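Local coordinates for protein thiol peroxidase (Aquifex aeolicus, PDB 2YZH) that probably reduces hydrogen peroxide and organic hydroperoxides to water and alcohols, using thioredoxin as electron donor, and so protects the cell against oxidative stress, at residues T15-E20 with G120-E125; T83-D88 with G130-A135. All blocks are in the same frame, centred on the assembly; numbering follows the deposited sequence.

How the interactions relate
Both contacts depend on the long connection between strands 106-109 and 135-139, which supplies 120-125 to interaction 1 and 130-135 to interaction 2. Their other halves come earlier in the chain, 15-20 just after the N-terminal hairpin and 83-88 at the end of strand 80-86, so the order is 15-20, 83-88, 120-125, 130-135 and the two contacts interlock. Their centres lie about 12 Å apart. The two pieces of the connection are probably hydrogen-bonded to each other, V121 O to A133 N and I123 O to G130 N, and L122 packs on G130. The hairpin's exit is thereby tied, through this loop, to the central thioredoxin-fold sheet.

Interaction 1: residues T15-E20 with G120-E125; sequences TLVGPE and GVLIGE. With SO4 (sulfate ion), chain H.
An isolated antiparallel beta bridge between L16 and I123 fastens the loop leaving the N-terminal hairpin to the loop 120-125. The G124 N to T15 O bond (2.9 Å) and the V17 N to L122 O bond (2.8 Å) flank L16 and I123, which make a non-hydrogen-bonded pair; the second bond is almost straight at V17, with an N-H...O angle of 172°. Branched and aliphatic residues suit this buried pairing. The side chains of L16 and I123 cross obliquely, L16 CD2 coming within 4.0 Å of I123 CG1, while L122, its CG anti to the backbone N (chi1 180°), sends CD2 against V17 CG2.

Beyond the bridge a water takes over, donating to V17 O and accepting from L122 N. Here G120 fits for want of a side chain: its CA lies 3.1 Å from P19 O, where a beta carbon would collide, and its phi is positive. P19 follows a cis peptide bond, and E20 N donates to sulfate O2 at 3.0 Å; R5 of this chain and G126 N of the second subunit also hold this ion, which probably came from the crystallisation liquor.

Peroxiredoxins of the Tpx subfamily carry this hairpin ahead of the thioredoxin fold, and at its exit a carboxylate meets T15. With CG set between the backbone N and the carbonyl carbon (chi1 72°), E125 swings its carboxylate across T15, and OE2 accepts from T15 N at 3.0 Å on its anti side; T15 OG1 stands 3.1 Å from that same oxygen. Were E125 an alanine, T15 N would probably lose this acceptor and a gap would open beside the threonine. T15 also packs on T15 of the second subunit, and G18 O accepts from K129 of that subunit.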
# COMPACT_ATOMS: atom_id res chain seq x y z
N THR D 15 -13.74 12.69 4.17
CA THR D 15 -13.82 12.25 2.79
C THR D 15 -13.39 10.80 2.62
O THR D 15 -12.57 10.29 3.39
CB THR D 15 -12.96 13.14 1.89
OG1 THR D 15 -11.65 13.26 2.47
CG2 THR D 15 -13.58 14.52 1.76
N LEU D 16 -13.98 10.16 1.62
CA LEU D 16 -13.67 8.78 1.30
C LEU D 16 -12.80 8.79 0.06
O LEU D 16 -12.84 9.73 -0.73
CB LEU D 16 -14.95 8.00 1.00
CG LEU D 16 -15.99 7.95 2.13
CD1 LEU D 16 -17.24 7.23 1.64
CD2 LEU D 16 -15.39 7.25 3.34
N VAL D 17 -12.00 7.75 -0.11
CA VAL D 17 -11.14 7.62 -1.28
C VAL D 17 -12.02 7.08 -2.42
O VAL D 17 -12.88 6.23 -2.18
CB VAL D 17 -9.99 6.63 -0.99
CG1 VAL D 17 -9.17 6.37 -2.24
CG2 VAL D 17 -9.11 7.18 0.13
N GLY D 18 -11.83 7.59 -3.63
CA GLY D 18 -12.62 7.12 -4.76
C GLY D 18 -12.20 5.73 -5.19
O GLY D 18 -11.26 5.17 -4.62
N PRO D 19 -12.85 5.14 -6.21
CA PRO D 19 -13.96 5.69 -6.99
C PRO D 19 -15.30 5.44 -6.30
O PRO D 19 -15.43 4.52 -5.49
CB PRO D 19 -13.87 4.92 -8.29
CG PRO D 19 -13.49 3.55 -7.80
CD PRO D 19 -12.39 3.87 -6.80
N GLU D 20 -16.29 6.26 -6.63
CA GLU D 20 -17.62 6.09 -6.05
C GLU D 20 -18.37 5.09 -6.93
O GLU D 20 -18.42 5.25 -8.14
CB GLU D 20 -18.37 7.42 -6.03
CG GLU D 20 -19.66 7.38 -5.23
CD GLU D 20 -20.51 8.62 -5.40
OE1 GLU D 20 -21.45 8.80 -4.60
OE2 GLU D 20 -20.25 9.41 -6.32
N GLY D 120 -14.94 2.29 -2.96
CA GLY D 120 -15.13 3.66 -2.52
C GLY D 120 -15.46 3.84 -1.05
O GLY D 120 -16.05 4.85 -0.66
N VAL D 121 -15.09 2.87 -0.21
CA VAL D 121 -15.38 2.97 1.21
C VAL D 121 -14.14 3.13 2.10
O VAL D 121 -14.25 3.08 3.33
CB VAL D 121 -16.23 1.77 1.69
CG1 VAL D 121 -17.59 1.80 1.01
CG2 VAL D 121 -15.52 0.46 1.38
N LEU D 122 -12.98 3.34 1.50
CA LEU D 122 -11.76 3.54 2.30
C LEU D 122 -11.77 4.99 2.79
O LEU D 122 -11.87 5.92 1.99
CB LEU D 122 -10.51 3.31 1.45
CG LEU D 122 -9.19 3.51 2.20
CD1 LEU D 122 -9.06 2.45 3.29
CD2 LEU D 122 -8.02 3.42 1.22
N ILE D 123 -11.68 5.18 4.11
CA ILE D 123 -11.69 6.52 4.69
C ILE D 123 -10.36 7.21 4.39
O ILE D 123 -9.29 6.66 4.65
CB ILE D 123 -11.94 6.44 6.22
CG1 ILE D 123 -13.34 5.86 6.46
CG2 ILE D 123 -11.85 7.82 6.87
CD1 ILE D 123 -13.62 5.44 7.89
N GLY D 124 -10.45 8.41 3.82
CA GLY D 124 -9.26 9.15 3.44
C GLY D 124 -8.76 10.26 4.36
O GLY D 124 -7.75 10.90 4.07
N GLU D 125 -9.45 10.49 5.47
CA GLU D 125 -9.00 11.53 6.40
C GLU D 125 -9.49 11.31 7.82
O GLU D 125 -10.38 10.49 8.07
CB GLU D 125 -9.45 12.91 5.92
CG GLU D 125 -10.94 13.18 6.07
CD GLU D 125 -11.29 14.66 5.92
OE1 GLU D 125 -10.76 15.49 6.69
OE2 GLU D 125 -12.10 14.99 5.04
S SO4 H . -13.97 8.69 -9.22
O1 SO4 H . -13.48 7.86 -10.33
O2 SO4 H . -15.26 8.15 -8.73
O3 SO4 H . -12.98 8.68 -8.12
O4 SO4 H . -14.18 10.07 -9.69
O HOH W 1 -12.25 3.74 -1.32

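Interaction 2: residues T83-D88 with G130-A135; sequences TVVSMD and GILARA
M87 and L132 form the tightly packed part of this contact, two flexible apolar side chains crossing at about a right angle with M87 CG 4.0 Å from L132 CG. With CG beside the backbone N (chi1 -66°), M87 CG also rests 3.7 Å from G130 O; bends at chi2 and chi3 then bring the CE methyl towards the same carbonyl. M87 CB reaches I131 CD1 more distantly, at 4.3 Å. On the strand side L132 CD1 fills the angle between V85 and S86, meeting V85 CG1 at 4.1 Å and the V85 carbonyl oxygen at 3.9 Å. A bendable methionine and a branched leucine can fill such an irregular interface, where no direct hydrogen bond joins the two segments.

The looser side is bridged by water. Here the backbones do not pair directly, and one water spans the gap, accepting from M87 N at 2.9 Å and from L132 N at 3.1 Å. Next to it the strand ends in an ST turn: S86 OG accepts from D88 N and donates to D88 OD2, approaching from above the carboxylate plane. D88 also bonds S57 and L58, and the side chain of S86 lies about 7 Å from that of C63, predicted to be the peroxidatic cysteine, while R134 packs on C63 and forms a salt bridge with E66, consistent with the arginine that accompanies this cysteine in peroxiredoxins.

Strand 80-86 lies in the sheet between parallel neighbours 49-54 and 106-109, with V84 touching helix 61-73. The loop segment 130-135 leads into strand 135-139, on the other edge of 49-54.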
# COMPACT_ATOMS: atom_id res chain seq x y z
N THR D 83 -20.82 -11.67 3.48
CA THR D 83 -19.49 -11.51 4.05
C THR D 83 -19.34 -10.14 4.71
O THR D 83 -19.66 -9.12 4.11
CB THR D 83 -18.40 -11.63 2.97
OG1 THR D 83 -18.57 -12.85 2.24
CG2 THR D 83 -17.02 -11.61 3.60
N VAL D 84 -18.86 -10.13 5.95
CA VAL D 84 -18.61 -8.88 6.68
C VAL D 84 -17.11 -8.62 6.52
O VAL D 84 -16.29 -9.45 6.89
CB VAL D 84 -18.93 -9.01 8.19
CG1 VAL D 84 -18.56 -7.72 8.91
CG2 VAL D 84 -20.42 -9.29 8.37
N VAL D 85 -16.75 -7.46 5.97
CA VAL D 85 -15.34 -7.14 5.72
C VAL D 85 -14.82 -5.93 6.48
O VAL D 85 -15.48 -4.90 6.55
CB VAL D 85 -15.10 -6.90 4.21
CG1 VAL D 85 -13.62 -6.62 3.95
CG2 VAL D 85 -15.56 -8.11 3.42
N SER D 86 -13.61 -6.05 7.03
CA SER D 86 -12.99 -4.95 7.76
C SER D 86 -11.48 -5.06 7.64
O SER D 86 -10.95 -6.02 7.06
CB SER D 86 -13.37 -5.00 9.24
OG SER D 86 -12.61 -6.00 9.90
N MET D 87 -10.77 -4.08 8.19
CA MET D 87 -9.32 -4.08 8.15
C MET D 87 -8.74 -4.81 9.36
O MET D 87 -7.53 -4.81 9.55
CB MET D 87 -8.78 -2.65 8.09
CG MET D 87 -9.12 -1.90 6.81
SD MET D 87 -8.57 -2.80 5.34
CE MET D 87 -6.88 -2.24 5.18
N ASP D 88 -9.59 -5.41 10.18
CA ASP D 88 -9.12 -6.16 11.36
C ASP D 88 -8.26 -7.31 10.85
O ASP D 88 -8.54 -7.85 9.78
CB ASP D 88 -10.29 -6.81 12.11
CG ASP D 88 -11.23 -5.80 12.73
OD1 ASP D 88 -10.78 -4.98 13.55
OD2 ASP D 88 -12.43 -5.84 12.39
N GLY D 130 -7.68 5.16 6.59
CA GLY D 130 -7.12 3.83 6.34
C GLY D 130 -8.04 2.69 6.74
O GLY D 130 -7.73 1.52 6.50
N ILE D 131 -9.16 3.03 7.37
CA ILE D 131 -10.15 2.07 7.85
C ILE D 131 -11.35 2.10 6.90
O ILE D 131 -11.53 3.05 6.15
CB ILE D 131 -10.61 2.46 9.29
CG1 ILE D 131 -9.41 2.39 10.24
CG2 ILE D 131 -11.71 1.53 9.78
CD1 ILE D 131 -8.74 1.02 10.28
N LEU D 132 -12.18 1.06 6.92
CA LEU D 132 -13.34 1.02 6.03
C LEU D 132 -14.57 1.67 6.65
O LEU D 132 -14.81 1.53 7.86
CB LEU D 132 -13.68 -0.43 5.64
CG LEU D 132 -12.59 -1.25 4.95
CD1 LEU D 132 -13.20 -2.55 4.43
CD2 LEU D 132 -11.98 -0.45 3.79
N ALA D 133 -15.34 2.40 5.84
CA ALA D 133 -16.56 3.04 6.32
C ALA D 133 -17.66 1.97 6.38
O ALA D 133 -17.51 0.88 5.82
CB ALA D 133 -16.98 4.16 5.38
N ARG D 134 -18.75 2.30 7.06
CA ARG D 134 -19.86 1.36 7.22
C ARG D 134 -20.77 1.41 6.01
O ARG D 134 -21.44 2.41 5.75
CB ARG D 134 -20.64 1.69 8.50
CG ARG D 134 -21.55 0.59 9.01
CD ARG D 134 -22.27 1.04 10.28
NE ARG D 134 -21.34 1.56 11.29
CZ ARG D 134 -20.46 0.81 11.96
NH1 ARG D 134 -20.39 -0.49 11.73
NH2 ARG D 134 -19.65 1.38 12.84
N ALA D 135 -20.80 0.32 5.25
CA ALA D 135 -21.62 0.26 4.05
C ALA D 135 -22.10 -1.15 3.76
O ALA D 135 -21.63 -2.12 4.35
CB ALA D 135 -20.84 0.79 2.86
O HOH W 2 -12.31 -1.64 8.51